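Minor fimbrium tip subunit Mfa3 (Porphyromonas gingivalis ATCC 33277, PDB 5NF4) forms part of the tip of the minor fimbriae, filamentous pili that mediate biofilm formation and adhesion to host cells and other oral bacteria. Local coordinates at residues E208-I213 / N247-Y252; K262-T267 / I275-L280; R279-T282 / L286-D289; P291-E296 / G302-F307. All coordinates share one frame; numbering follows the deposited sequence.

Interaction 1 (E208-I213 / N247-Y252)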
loop_
_atom_site.group_PDB
_atom_site.type_symbol
_atom_site.label_atom_id
_atom_site.label_comp_id
_atom_site.label_asym_id
_atom_site.label_seq_id
_atom_site.Cartn_x
_atom_site.Cartn_y
_atom_site.Cartn_z
ATOM N N GLU A 208 19.800 -10.671 21.054
ATOM C CA GLU A 208 19.720 -11.599 22.191
ATOM C C GLU A 208 18.759 -11.110 23.293
ATOM O O GLU A 208 18.332 -11.894 24.151
ATOM C CB GLU A 208 21.094 -11.808 22.812
ATOM C CG GLU A 208 22.085 -12.523 21.921
ATOM C CD GLU A 208 22.549 -11.673 20.761
ATOM O OE1 GLU A 208 22.501 -10.425 20.886
ATOM O OE2 GLU A 208 22.933 -12.260 19.725
ATOM N N ASN A 209 18.489 -9.810 23.308
ATOM C CA ASN A 209 17.693 -9.200 24.368
ATOM C C ASN A 209 16.235 -9.103 23.981
ATOM O O ASN A 209 15.423 -8.651 24.774
ATOM C CB ASN A 209 18.184 -7.791 24.705
ATOM C CG ASN A 209 19.607 -7.758 25.235
ATOM O OD1 ASN A 209 20.032 -8.620 26.013
ATOM N ND2 ASN A 209 20.349 -6.732 24.831
ATOM N N LEU A 210 15.911 -9.503 22.754
ATOM C CA LEU A 210 14.591 -9.228 22.191
ATOM C C LEU A 210 13.645 -10.379 22.449
ATOM O O LEU A 210 13.980 -11.521 22.183
ATOM C CB LEU A 210 14.678 -8.969 20.680
ATOM C CG LEU A 210 13.374 -8.693 19.916
ATOM C CD1 LEU A 210 12.749 -7.358 20.336
ATOM C CD2 LEU A 210 13.610 -8.716 18.398
ATOM N N GLN A 211 12.458 -10.070 22.960
ATOM C CA GLN A 211 11.441 -11.090 23.176
ATOM C C GLN A 211 10.420 -11.036 22.049
ATOM O O GLN A 211 10.037 -12.059 21.496
ATOM C CB GLN A 211 10.754 -10.891 24.520
ATOM C CG GLN A 211 9.652 -11.875 24.796
ATOM C CD GLN A 211 8.907 -11.541 26.066
ATOM O OE1 GLN A 211 9.511 -11.350 27.123
ATOM N NE2 GLN A 211 7.585 -11.445 25.966
ATOM N N LYS A 212 9.976 -9.839 21.703
ATOM C CA LYS A 212 9.069 -9.711 20.573
ATOM C C LYS A 212 8.864 -8.299 20.102
ATOM O O LYS A 212 9.195 -7.334 20.795
ATOM C CB LYS A 212 7.701 -10.300 20.897
ATOM C CG LYS A 212 6.932 -9.555 21.933
ATOM C CD LYS A 212 5.529 -10.144 21.995
ATOM C CE LYS A 212 4.756 -9.677 23.186
ATOM N NZ LYS A 212 3.406 -10.300 23.216
ATOM N N ILE A 213 8.265 -8.216 18.918
ATOM C CA ILE A 213 7.966 -6.969 18.255
ATOM C C ILE A 213 6.529 -7.011 17.769
ATOM O O ILE A 213 6.125 -7.967 17.114
ATOM C CB ILE A 213 8.866 -6.707 17.027
ATOM C CG1 ILE A 213 10.335 -6.937 17.347
ATOM C CG2 ILE A 213 8.597 -5.286 16.488
ATOM C CD1 ILE A 213 11.249 -6.725 16.139
ATOM N N ASN A 247 18.036 -11.260 11.439
ATOM C CA ASN A 247 17.657 -10.275 12.457
ATOM C C ASN A 247 16.704 -9.235 11.895
ATOM O O ASN A 247 16.626 -8.086 12.366
ATOM C CB ASN A 247 18.919 -9.631 13.035
ATOM C CG ASN A 247 19.758 -10.623 13.796
ATOM O OD1 ASN A 247 19.235 -11.616 14.296
ATOM N ND2 ASN A 247 21.071 -10.376 13.881
ATOM N N GLN A 248 15.944 -9.679 10.896
ATOM C CA GLN A 248 14.938 -8.874 10.252
ATOM C C GLN A 248 13.524 -9.374 10.581
ATOM O O GLN A 248 13.246 -10.561 10.446
ATOM C CB GLN A 248 15.147 -8.881 8.743
ATOM C CG GLN A 248 14.057 -8.116 7.985
ATOM C CD GLN A 248 14.230 -8.229 6.475
ATOM O OE1 GLN A 248 14.580 -9.293 5.949
ATOM N NE2 GLN A 248 14.006 -7.132 5.778
ATOM N N TRP A 249 12.670 -8.446 11.016
ATOM C CA TRP A 249 11.236 -8.686 11.255
ATOM C C TRP A 249 10.352 -7.861 10.312
ATOM O O TRP A 249 10.584 -6.666 10.100
ATOM C CB TRP A 249 10.863 -8.355 12.713
ATOM C CG TRP A 249 11.185 -9.482 13.697
ATOM C CD1 TRP A 249 10.292 -10.383 14.228
ATOM C CD2 TRP A 249 12.468 -9.822 14.253
ATOM N NE1 TRP A 249 10.937 -11.257 15.069
ATOM C CE2 TRP A 249 12.274 -10.942 15.102
ATOM C CE3 TRP A 249 13.759 -9.300 14.111
ATOM C CZ2 TRP A 249 13.310 -11.528 15.816
ATOM C CZ3 TRP A 249 14.802 -9.897 14.814
ATOM C CH2 TRP A 249 14.569 -11.004 15.657
ATOM N N LEU A 250 9.290 -8.473 9.797
ATOM C CA LEU A 250 8.425 -7.783 8.828
ATOM C C LEU A 250 6.969 -7.782 9.229
ATOM O O LEU A 250 6.479 -8.736 9.842
ATOM C CB LEU A 250 8.531 -8.434 7.437
ATOM C CG LEU A 250 9.880 -8.407 6.736
ATOM C CD1 LEU A 250 9.749 -9.163 5.407
ATOM C CD2 LEU A 250 10.367 -6.968 6.504
ATOM N N GLY A 251 6.295 -6.711 8.838
ATOM C CA GLY A 251 4.848 -6.666 8.814
ATOM C C GLY A 251 4.346 -5.703 7.743
ATOM O O GLY A 251 5.123 -5.008 7.059
ATOM N N TYR A 252 3.034 -5.649 7.601
ATOM C CA TYR A 252 2.408 -4.753 6.633
ATOM C C TYR A 252 1.174 -4.124 7.233
ATOM O O TYR A 252 0.555 -4.682 8.125
ATOM C CB TYR A 252 2.032 -5.506 5.339
ATOM C CG TYR A 252 3.155 -6.327 4.769
ATOM C CD1 TYR A 252 3.404 -7.617 5.221
ATOM C CD2 TYR A 252 3.995 -5.811 3.792
ATOM C CE1 TYR A 252 4.423 -8.360 4.699
ATOM C CE2 TYR A 252 5.010 -6.566 3.270
ATOM C CZ TYR A 252 5.228 -7.832 3.736
ATOM O OH TYR A 252 6.255 -8.601 3.245
#

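Interaction 2 (K262-T267 / I275-L280)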
loop_
_atom_site.group_PDB
_atom_site.type_symbol
_atom_site.label_atom_id
_atom_site.label_comp_id
_atom_site.label_asym_id
_atom_site.label_seq_id
_atom_site.Cartn_x
_atom_site.Cartn_y
_atom_site.Cartn_z
ATOM N N LYS A 262 -2.155 16.632 15.206
ATOM C CA LYS A 262 -1.876 15.649 16.264
ATOM C C LYS A 262 -0.399 15.265 16.344
ATOM O O LYS A 262 0.328 15.364 15.355
ATOM C CB LYS A 262 -2.705 14.378 16.018
ATOM C CG LYS A 262 -4.195 14.600 16.066
ATOM C CD LYS A 262 -4.986 13.357 15.761
ATOM C CE LYS A 262 -6.473 13.716 15.819
ATOM N NZ LYS A 262 -7.365 12.622 15.429
ATOM N N TRP A 263 0.041 14.772 17.509
ATOM C CA TRP A 263 1.335 14.136 17.591
ATOM C C TRP A 263 1.320 13.152 18.750
ATOM O O TRP A 263 0.343 13.094 19.482
ATOM C CB TRP A 263 2.462 15.154 17.750
ATOM C CG TRP A 263 2.421 16.053 18.945
ATOM C CD1 TRP A 263 2.981 15.811 20.167
ATOM C CD2 TRP A 263 1.826 17.354 19.030
ATOM N NE1 TRP A 263 2.763 16.874 21.008
ATOM C CE2 TRP A 263 2.056 17.836 20.338
ATOM C CE3 TRP A 263 1.111 18.155 18.132
ATOM C CZ2 TRP A 263 1.607 19.084 20.773
ATOM C CZ3 TRP A 263 0.650 19.405 18.573
ATOM C CH2 TRP A 263 0.911 19.852 19.883
ATOM N N TRP A 264 2.402 12.390 18.876
ATOM C CA TRP A 264 2.524 11.342 19.878
ATOM C C TRP A 264 2.246 11.919 21.248
ATOM O O TRP A 264 2.860 12.898 21.655
ATOM C CB TRP A 264 3.926 10.723 19.829
ATOM C CG TRP A 264 4.145 9.557 20.750
ATOM C CD1 TRP A 264 4.854 9.545 21.924
ATOM C CD2 TRP A 264 3.653 8.230 20.562
ATOM N NE1 TRP A 264 4.832 8.280 22.480
ATOM C CE2 TRP A 264 4.093 7.457 21.663
ATOM C CE3 TRP A 264 2.869 7.619 19.574
ATOM C CZ2 TRP A 264 3.782 6.100 21.790
ATOM C CZ3 TRP A 264 2.561 6.286 19.696
ATOM C CH2 TRP A 264 3.026 5.532 20.789
ATOM N N GLY A 265 1.305 11.327 21.966
ATOM C CA GLY A 265 0.974 11.834 23.276
ATOM C C GLY A 265 -0.022 12.975 23.220
ATOM O O GLY A 265 -0.390 13.509 24.257
ATOM N N ASN A 266 -0.448 13.342 22.013
ATOM C CA ASN A 266 -1.423 14.423 21.815
ATOM C C ASN A 266 -2.341 14.102 20.647
ATOM O O ASN A 266 -2.431 14.877 19.683
ATOM C CB ASN A 266 -0.707 15.762 21.566
ATOM C CG ASN A 266 -1.669 16.936 21.503
ATOM O OD1 ASN A 266 -2.584 17.034 22.304
ATOM N ND2 ASN A 266 -1.478 17.816 20.528
ATOM N N THR A 267 -3.028 12.967 20.713
ATOM C CA THR A 267 -3.947 12.594 19.645
ATOM C C THR A 267 -5.400 12.714 20.102
ATOM O O THR A 267 -6.302 12.565 19.304
ATOM C CB THR A 267 -3.730 11.150 19.161
ATOM O OG1 THR A 267 -4.112 10.256 20.206
ATOM C CG2 THR A 267 -2.278 10.902 18.808
ATOM N N ILE A 275 -2.121 6.975 15.390
ATOM C CA ILE A 275 -0.705 6.822 15.103
ATOM C C ILE A 275 -0.311 5.342 15.160
ATOM O O ILE A 275 -0.563 4.657 16.144
ATOM C CB ILE A 275 0.185 7.650 16.081
ATOM C CG1 ILE A 275 -0.099 9.139 15.881
ATOM C CG2 ILE A 275 1.689 7.336 15.880
ATOM C CD1 ILE A 275 0.558 10.077 16.908
ATOM N N ASN A 276 0.319 4.863 14.091
ATOM C CA ASN A 276 0.903 3.529 14.069
ATOM C C ASN A 276 2.225 3.508 14.817
ATOM O O ASN A 276 3.030 4.419 14.680
ATOM C CB ASN A 276 1.152 3.065 12.631
ATOM C CG ASN A 276 -0.115 2.827 11.846
ATOM O OD1 ASN A 276 -1.156 3.514 11.998
ATOM N ND2 ASN A 276 -0.044 1.843 11.009
ATOM N N PHE A 277 2.462 2.482 15.628
ATOM C CA PHE A 277 3.763 2.355 16.254
ATOM C C PHE A 277 4.096 0.898 16.421
ATOM O O PHE A 277 3.196 0.052 16.382
ATOM C CB PHE A 277 3.797 3.064 17.625
ATOM C CG PHE A 277 2.895 2.446 18.678
ATOM C CD1 PHE A 277 1.540 2.771 18.732
ATOM C CD2 PHE A 277 3.412 1.592 19.662
ATOM C CE1 PHE A 277 0.705 2.231 19.725
ATOM C CE2 PHE A 277 2.595 1.070 20.627
ATOM C CZ PHE A 277 1.247 1.392 20.681
ATOM N N PHE A 278 5.381 0.599 16.597
ATOM C CA PHE A 278 5.742 -0.758 16.948
ATOM C C PHE A 278 6.327 -0.753 18.346
ATOM O O PHE A 278 6.941 0.218 18.798
ATOM C CB PHE A 278 6.672 -1.435 15.917
ATOM C CG PHE A 278 8.016 -0.789 15.706
ATOM C CD1 PHE A 278 9.127 -1.228 16.400
ATOM C CD2 PHE A 278 8.194 0.183 14.729
ATOM C CE1 PHE A 278 10.392 -0.673 16.164
ATOM C CE2 PHE A 278 9.459 0.741 14.499
ATOM C CZ PHE A 278 10.548 0.312 15.207
ATOM N N ARG A 279 6.002 -1.825 19.042
ATOM C CA ARG A 279 6.405 -2.036 20.425
ATOM C C ARG A 279 7.446 -3.135 20.530
ATOM O O ARG A 279 7.198 -4.271 20.129
ATOM C CB ARG A 279 5.171 -2.376 21.239
ATOM C CG ARG A 279 5.472 -2.873 22.622
ATOM C CD ARG A 279 4.193 -2.991 23.419
ATOM N NE ARG A 279 3.646 -1.679 23.747
ATOM C CZ ARG A 279 2.349 -1.374 23.766
ATOM N NH1 ARG A 279 1.430 -2.280 23.443
ATOM N NH2 ARG A 279 1.975 -0.142 24.103
ATOM N N LEU A 280 8.615 -2.796 21.076
ATOM C CA LEU A 280 9.670 -3.768 21.299
ATOM C C LEU A 280 9.661 -4.135 22.734
ATOM O O LEU A 280 9.779 -3.259 23.581
ATOM C CB LEU A 280 11.041 -3.201 20.957
ATOM C CG LEU A 280 11.253 -2.587 19.585
ATOM C CD1 LEU A 280 12.575 -1.872 19.639
ATOM C CD2 LEU A 280 11.267 -3.665 18.539
#

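Interaction 3 (R279-T282 / L286-D289)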
loop_
_atom_site.group_PDB
_atom_site.type_symbol
_atom_site.label_atom_id
_atom_site.label_comp_id
_atom_site.label_asym_id
_atom_site.label_seq_id
_atom_site.Cartn_x
_atom_site.Cartn_y
_atom_site.Cartn_z
ATOM N N ARG A 279 6.002 -1.825 19.042
ATOM C CA ARG A 279 6.405 -2.036 20.425
ATOM C C ARG A 279 7.446 -3.135 20.530
ATOM O O ARG A 279 7.198 -4.271 20.129
ATOM C CB ARG A 279 5.171 -2.376 21.239
ATOM C CG ARG A 279 5.472 -2.873 22.622
ATOM C CD ARG A 279 4.193 -2.991 23.419
ATOM N NE ARG A 279 3.646 -1.679 23.747
ATOM C CZ ARG A 279 2.349 -1.374 23.766
ATOM N NH1 ARG A 279 1.430 -2.280 23.443
ATOM N NH2 ARG A 279 1.975 -0.142 24.103
ATOM N N LEU A 280 8.615 -2.796 21.076
ATOM C CA LEU A 280 9.670 -3.768 21.299
ATOM C C LEU A 280 9.661 -4.135 22.734
ATOM O O LEU A 280 9.779 -3.259 23.581
ATOM C CB LEU A 280 11.041 -3.201 20.957
ATOM C CG LEU A 280 11.253 -2.587 19.585
ATOM C CD1 LEU A 280 12.575 -1.872 19.639
ATOM C CD2 LEU A 280 11.267 -3.665 18.539
ATOM N N THR A 281 9.557 -5.430 22.996
ATOM C CA THR A 281 9.648 -5.956 24.339
ATOM C C THR A 281 10.893 -6.794 24.487
ATOM O O THR A 281 11.133 -7.710 23.684
ATOM C CB THR A 281 8.427 -6.801 24.686
ATOM O OG1 THR A 281 7.272 -5.980 24.567
ATOM C CG2 THR A 281 8.510 -7.323 26.118
ATOM N N THR A 282 11.663 -6.503 25.539
ATOM C CA THR A 282 12.905 -7.196 25.794
ATOM C C THR A 282 12.652 -8.367 26.727
ATOM O O THR A 282 11.652 -8.392 27.435
ATOM C CB THR A 282 13.955 -6.287 26.453
ATOM O OG1 THR A 282 13.561 -6.006 27.797
ATOM C CG2 THR A 282 14.113 -5.004 25.711
ATOM N N LEU A 286 11.250 -5.034 29.667
ATOM C CA LEU A 286 11.233 -3.645 29.240
ATOM C C LEU A 286 10.510 -3.530 27.898
ATOM O O LEU A 286 10.592 -4.432 27.061
ATOM C CB LEU A 286 12.663 -3.111 29.128
ATOM C CG LEU A 286 13.523 -3.176 30.390
ATOM C CD1 LEU A 286 14.988 -2.986 30.044
ATOM C CD2 LEU A 286 13.056 -2.115 31.355
ATOM N N VAL A 287 9.786 -2.426 27.720
ATOM C CA VAL A 287 8.991 -2.176 26.542
ATOM C C VAL A 287 9.349 -0.814 25.965
ATOM O O VAL A 287 9.526 0.150 26.694
ATOM C CB VAL A 287 7.481 -2.250 26.888
ATOM C CG1 VAL A 287 6.630 -2.023 25.655
ATOM C CG2 VAL A 287 7.144 -3.599 27.505
ATOM N N TYR A 288 9.461 -0.741 24.642
ATOM C CA TYR A 288 9.805 0.482 23.944
ATOM C C TYR A 288 8.807 0.677 22.846
ATOM O O TYR A 288 8.597 -0.234 22.042
ATOM C CB TYR A 288 11.207 0.408 23.347
ATOM C CG TYR A 288 12.304 0.204 24.364
ATOM C CD1 TYR A 288 12.689 -1.076 24.759
ATOM C CD2 TYR A 288 12.978 1.289 24.911
ATOM C CE1 TYR A 288 13.710 -1.270 25.686
ATOM C CE2 TYR A 288 13.996 1.107 25.821
ATOM C CZ TYR A 288 14.355 -0.173 26.212
ATOM O OH TYR A 288 15.364 -0.331 27.104
ATOM N N ASP A 289 8.194 1.853 22.803
ATOM C CA ASP A 289 7.260 2.178 21.730
ATOM C C ASP A 289 7.916 3.131 20.748
ATOM O O ASP A 289 8.509 4.139 21.126
ATOM C CB ASP A 289 5.987 2.789 22.284
ATOM C CG ASP A 289 5.144 1.795 23.074
ATOM O OD1 ASP A 289 5.234 0.578 22.823
ATOM O OD2 ASP A 289 4.358 2.246 23.926
HETATM O O HOH W 1 3.881 0.686 26.233
#

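Interaction 4 (P291-E296 / G302-F307)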
loop_
_atom_site.group_PDB
_atom_site.type_symbol
_atom_site.label_atom_id
_atom_site.label_comp_id
_atom_site.label_asym_id
_atom_site.label_seq_id
_atom_site.Cartn_x
_atom_site.Cartn_y
_atom_site.Cartn_z
ATOM N N PRO A 291 7.016 5.225 17.533
ATOM C CA PRO A 291 6.022 5.737 16.572
ATOM C C PRO A 291 6.585 5.695 15.162
ATOM O O PRO A 291 7.770 5.956 14.961
ATOM C CB PRO A 291 5.777 7.179 17.048
ATOM C CG PRO A 291 6.244 7.207 18.459
ATOM C CD PRO A 291 7.428 6.260 18.491
ATOM N N ILE A 292 5.724 5.379 14.203
ATOM C CA ILE A 292 6.086 5.314 12.793
ATOM C C ILE A 292 5.717 6.646 12.142
ATOM O O ILE A 292 4.633 7.169 12.392
ATOM C CB ILE A 292 5.366 4.127 12.137
ATOM C CG1 ILE A 292 5.865 2.817 12.756
ATOM C CG2 ILE A 292 5.584 4.121 10.630
ATOM C CD1 ILE A 292 4.953 1.645 12.470
ATOM N N ILE A 293 6.650 7.228 11.391
ATOM C CA ILE A 293 6.434 8.516 10.731
ATOM C C ILE A 293 6.814 8.432 9.271
ATOM O O ILE A 293 7.505 7.499 8.863
ATOM C CB ILE A 293 7.246 9.634 11.380
ATOM C CG1 ILE A 293 8.755 9.493 11.063
ATOM C CG2 ILE A 293 7.054 9.603 12.872
ATOM C CD1 ILE A 293 9.638 10.516 11.761
ATOM N N THR A 294 6.358 9.421 8.505
ATOM C CA THR A 294 6.835 9.648 7.154
ATOM C C THR A 294 7.645 10.923 7.158
ATOM O O THR A 294 7.104 12.021 7.324
ATOM C CB THR A 294 5.665 9.763 6.141
ATOM O OG1 THR A 294 4.948 8.520 6.107
ATOM C CG2 THR A 294 6.190 10.088 4.784
ATOM N N HIS A 295 8.951 10.781 6.963
ATOM C CA HIS A 295 9.851 11.924 6.942
ATOM C C HIS A 295 10.993 11.713 5.984
ATOM O O HIS A 295 11.738 10.747 6.116
ATOM C CB HIS A 295 10.404 12.172 8.351
ATOM C CG HIS A 295 11.224 13.412 8.450
ATOM N ND1 HIS A 295 10.664 14.670 8.498
ATOM C CD2 HIS A 295 12.564 13.590 8.486
ATOM C CE1 HIS A 295 11.629 15.571 8.558
ATOM N NE2 HIS A 295 12.789 14.941 8.557
ATOM N N GLU A 296 11.084 12.600 4.988
ATOM C CA GLU A 296 12.174 12.630 4.021
ATOM C C GLU A 296 13.291 13.513 4.542
ATOM O O GLU A 296 13.046 14.562 5.138
ATOM C CB GLU A 296 11.704 13.183 2.665
ATOM C CG GLU A 296 10.409 12.594 2.134
ATOM C CD GLU A 296 10.568 11.174 1.629
ATOM O OE1 GLU A 296 11.721 10.748 1.393
ATOM O OE2 GLU A 296 9.532 10.488 1.464
ATOM N N GLY A 302 18.526 15.203 14.722
ATOM C CA GLY A 302 19.387 14.079 14.388
ATOM C C GLY A 302 19.050 12.764 15.078
ATOM O O GLY A 302 19.651 11.729 14.781
ATOM N N GLN A 303 18.104 12.800 16.010
ATOM C CA GLN A 303 17.675 11.593 16.713
ATOM C C GLN A 303 16.215 11.291 16.407
ATOM O O GLN A 303 15.320 12.102 16.666
ATOM C CB GLN A 303 17.870 11.738 18.216
ATOM C CG GLN A 303 19.310 11.922 18.639
ATOM C CD GLN A 303 19.398 12.103 20.127
ATOM O OE1 GLN A 303 19.168 11.163 20.888
ATOM N NE2 GLN A 303 19.682 13.324 20.558
ATOM N N TYR A 304 15.983 10.113 15.846
ATOM C CA TYR A 304 14.647 9.710 15.463
ATOM C C TYR A 304 13.675 9.750 16.635
ATOM O O TYR A 304 12.589 10.310 16.515
ATOM C CB TYR A 304 14.659 8.306 14.870
ATOM C CG TYR A 304 13.301 7.866 14.395
ATOM C CD1 TYR A 304 12.879 8.126 13.105
ATOM C CD2 TYR A 304 12.430 7.187 15.239
ATOM C CE1 TYR A 304 11.622 7.725 12.661
ATOM C CE2 TYR A 304 11.174 6.787 14.809
ATOM C CZ TYR A 304 10.774 7.064 13.517
ATOM O OH TYR A 304 9.527 6.666 13.061
ATOM N N LEU A 305 14.044 9.186 17.784
ATOM C CA LEU A 305 13.001 8.936 18.776
ATOM C C LEU A 305 12.365 10.199 19.363
ATOM O O LEU A 305 11.141 10.263 19.466
ATOM C CB LEU A 305 13.534 8.052 19.898
ATOM C CG LEU A 305 13.493 6.570 19.523
ATOM C CD1 LEU A 305 14.289 5.783 20.578
ATOM C CD2 LEU A 305 12.059 6.026 19.400
ATOM N N PRO A 306 13.175 11.207 19.727
ATOM C CA PRO A 306 12.583 12.429 20.277
ATOM C C PRO A 306 11.694 13.142 19.265
ATOM O O PRO A 306 10.660 13.680 19.632
ATOM C CB PRO A 306 13.800 13.282 20.644
ATOM C CG PRO A 306 14.928 12.306 20.788
ATOM C CD PRO A 306 14.646 11.195 19.846
ATOM N N PHE A 307 12.085 13.129 18.000
ATOM C CA PHE A 307 11.284 13.740 16.948
ATOM C C PHE A 307 9.971 12.977 16.807
ATOM O O PHE A 307 8.868 13.539 16.856
ATOM C CB PHE A 307 12.068 13.718 15.637
ATOM C CG PHE A 307 11.324 14.274 14.461
ATOM C CD1 PHE A 307 10.796 15.544 14.508
ATOM C CD2 PHE A 307 11.202 13.549 13.292
ATOM C CE1 PHE A 307 10.123 16.064 13.413
ATOM C CE2 PHE A 307 10.560 14.078 12.215
ATOM C CZ PHE A 307 10.018 15.330 12.277
#

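Interaction 1 (E208-I213 / N247-Y252)
Leu210 and Ile213 both rest on one face of the Trp249 indole. Each uses a single terminal methyl group. Leu210 CD2 sits over the six-membered ring, 3.8 Å from its centroid and 17° off the ring normal. Its nearest ring atom is Trp249 CH2, at 3.7 Å. Ile213 CD1 lies over the five-membered ring, 4.0 Å from that centroid and 27° off the normal. It comes closest to Trp249 CG, at 3.7 Å. Both are CH-pi contacts, and the two methyls stand at almost the same height above the indole plane. Leu210 and Trp249 reach toward each other from opposite directions, whereas the Ile213 and Trp249 side chains cross at about a right angle.

The Leu210 torsion explains its reach: CG lies anti to the backbone N (chi1 179°), and CD2 is carried out to the benzo end of the indole. Ile213 has an extended outer chain, with CD1 at its far end.

The two segments do not pair directly. Their closest CA atoms, those of Ile213 and Trp249, are 7.9 Å apart. Strand 238-242 pairs with both strands, and its Leu240 touches both Ile213 and Trp249. Ile203 and Val207 also pack on the indole, and Phe278 and Leu280 on Ile213. Gln211 and Lys212 both face Thr281 in a classic beta bulge. The CB atoms of Leu210 and Ile213, which flank the bulge, both face strand 248-254.

No hydrogen bond crosses between the segments. The contact therefore rests on dispersion and on weak attraction between methyl C-H groups and the indole pi cloud.

Interaction 2 (K262-T267 / I275-L280)
Trp264 reaches from a turn in the loop to Ile275 and Phe277. With chi1 at -176°, CG points away from the backbone N, and the indole is carried from CB toward strand 277-282. Beyond CB, the first ring atom to meet the other segment is Trp264 CE3. It lies 3.9 Å from Ile275 CG2, which stands at the indole edge, near its plane. Farther out, Trp264 CZ3 is 3.8 Å from Phe277 CD1. At the tip, Trp264 CH2 is 3.7 Å from Phe277 CG, above the phenyl face and offset toward its rim. This is a T-shaped pair, with the edge of the indole toward the face of the phenyl. The planes are 72° apart, and the centroids of the two six-membered rings are separated by 5.2 Å.

Ile275 has a second role at its other branch. Its CD1 lies 3.5 Å from Thr267 CG2 and 3.6 Å from Trp264 N. The hydroxyl of Thr267 is hydrogen-bonded to Lys273 O and to Asn269 N.

A type II beta turn from Trp263 to Asn266 presents Trp264. Asn266 N donates to Trp263 O at 2.7 Å, and Gly265 takes the positive-phi position. Tyr318 OH is hydrogen-bonded to Trp264 N, and Pro291 packs on the indole.

Across the segments the contact is apolar and aromatic, with no hydrogen bond. Ring C-H groups of Trp264 point at the pi face of Phe277, a weak electrostatic attraction added to dispersion.

Interaction 3 (R279-T282 / L286-D289)
Arg279 sends CG off on the side away from its own backbone N (chi1 169°), then bends at chi3 (-71°) to bring its guanidinium beside Asp289. The two side chains lie alongside each other. Arg279 NE donates to the syn lone pair of Asp289 OD1 at 2.9 Å, forming a salt bridge. OD1 lies out of the guanidinium plane, and the two planes are 50° apart. Arg279 NH2 reaches Asp289 OD2 more weakly, at 3.4 Å. A water donates to Asp289 OD2 and accepts a weak bond from Arg279 NH2.

Val287 CG1 packs against the aliphatic part of this arginine, 3.4 Å from Arg279 CG.

Leu280 and Tyr288 form the hydrogen-bonded pair and project from the other face, where Ile337 touches both. Leu280 N donates to Tyr288 O at 2.7 Å, and Tyr288 N returns a bond to Leu280 O at 2.8 Å. Near the turn, Thr282 N donates to Leu286 O, while Leu286 N makes a weak bond to Thr282 OG1. Thr282 CG2 meets the edge of the Tyr288 ring, 3.8 Å from CE1.

The ladder fixes the hairpin's register; on the Arg279 face, salt bridge and Val287 packing together hold the guanidinium beside Asp289.

Interaction 4 (P291-E296 / G302-F307)
Tyr304 OH donates to Pro291 O at 2.7 Å. The hydroxyl lies in the carbonyl plane, on a lone pair of the proline oxygen. The same Tyr304 OH accepts a weak bond from Ile293 N at 3.4 Å. A further hydrogen bond joins it to Tyr328 OH on strand 324-332. One buried hydroxyl thus serves two backbone groups, at the end of strand 287-291 and in the loop after it, and one side chain of strand 324-332.

Beside the hydroxyl, along the ring, Ile293 CD1 packs 3.5 Å from Tyr304 CE1. A chi1 of 72° points Ile293 CG1 and its CD1 methyl at the helix, and Ile293 CD1 also lies 3.7 Å from Phe307 CE2.

Phe307 also turns its edge toward the face of His295. Their ring centroids are 5.0 Å apart and the planes meet at 68°, a T-shaped pair. His295 NE2 is hydrogen-bonded to Ala298 O, and His295 N to Tyr341 OH, which also makes a weak bond to Ile293 O.

The arrangement is a short helix, 304-308, packed through Tyr304 and Phe307 on a strand end and the irregular loop after it, with a tyrosine hydroxyl tying down the backbone.

Overall arrangement
From the N terminus, interaction 1 comes first: it closes a 33-residue excursion between its segments, on strands 210-216 and 248-254. Interaction 2 then folds the loop at 262-267 back onto the start of strand 277-282, with seven residues between its segments. Interaction 3 begins on the end of that strand and closes the hairpin with strand 287-291. Interaction 4 follows, closing the loop before helix 304-308. The contacts run in series, none nested, with interactions 2 and 3 overlapping on the shared Arg279 and Leu280. Strand 277-282 joins the first three: it pairs with 210-216 and with 287-291. Asn276 O and Ile292 N, a probable hydrogen bond, link interactions 2 and 4.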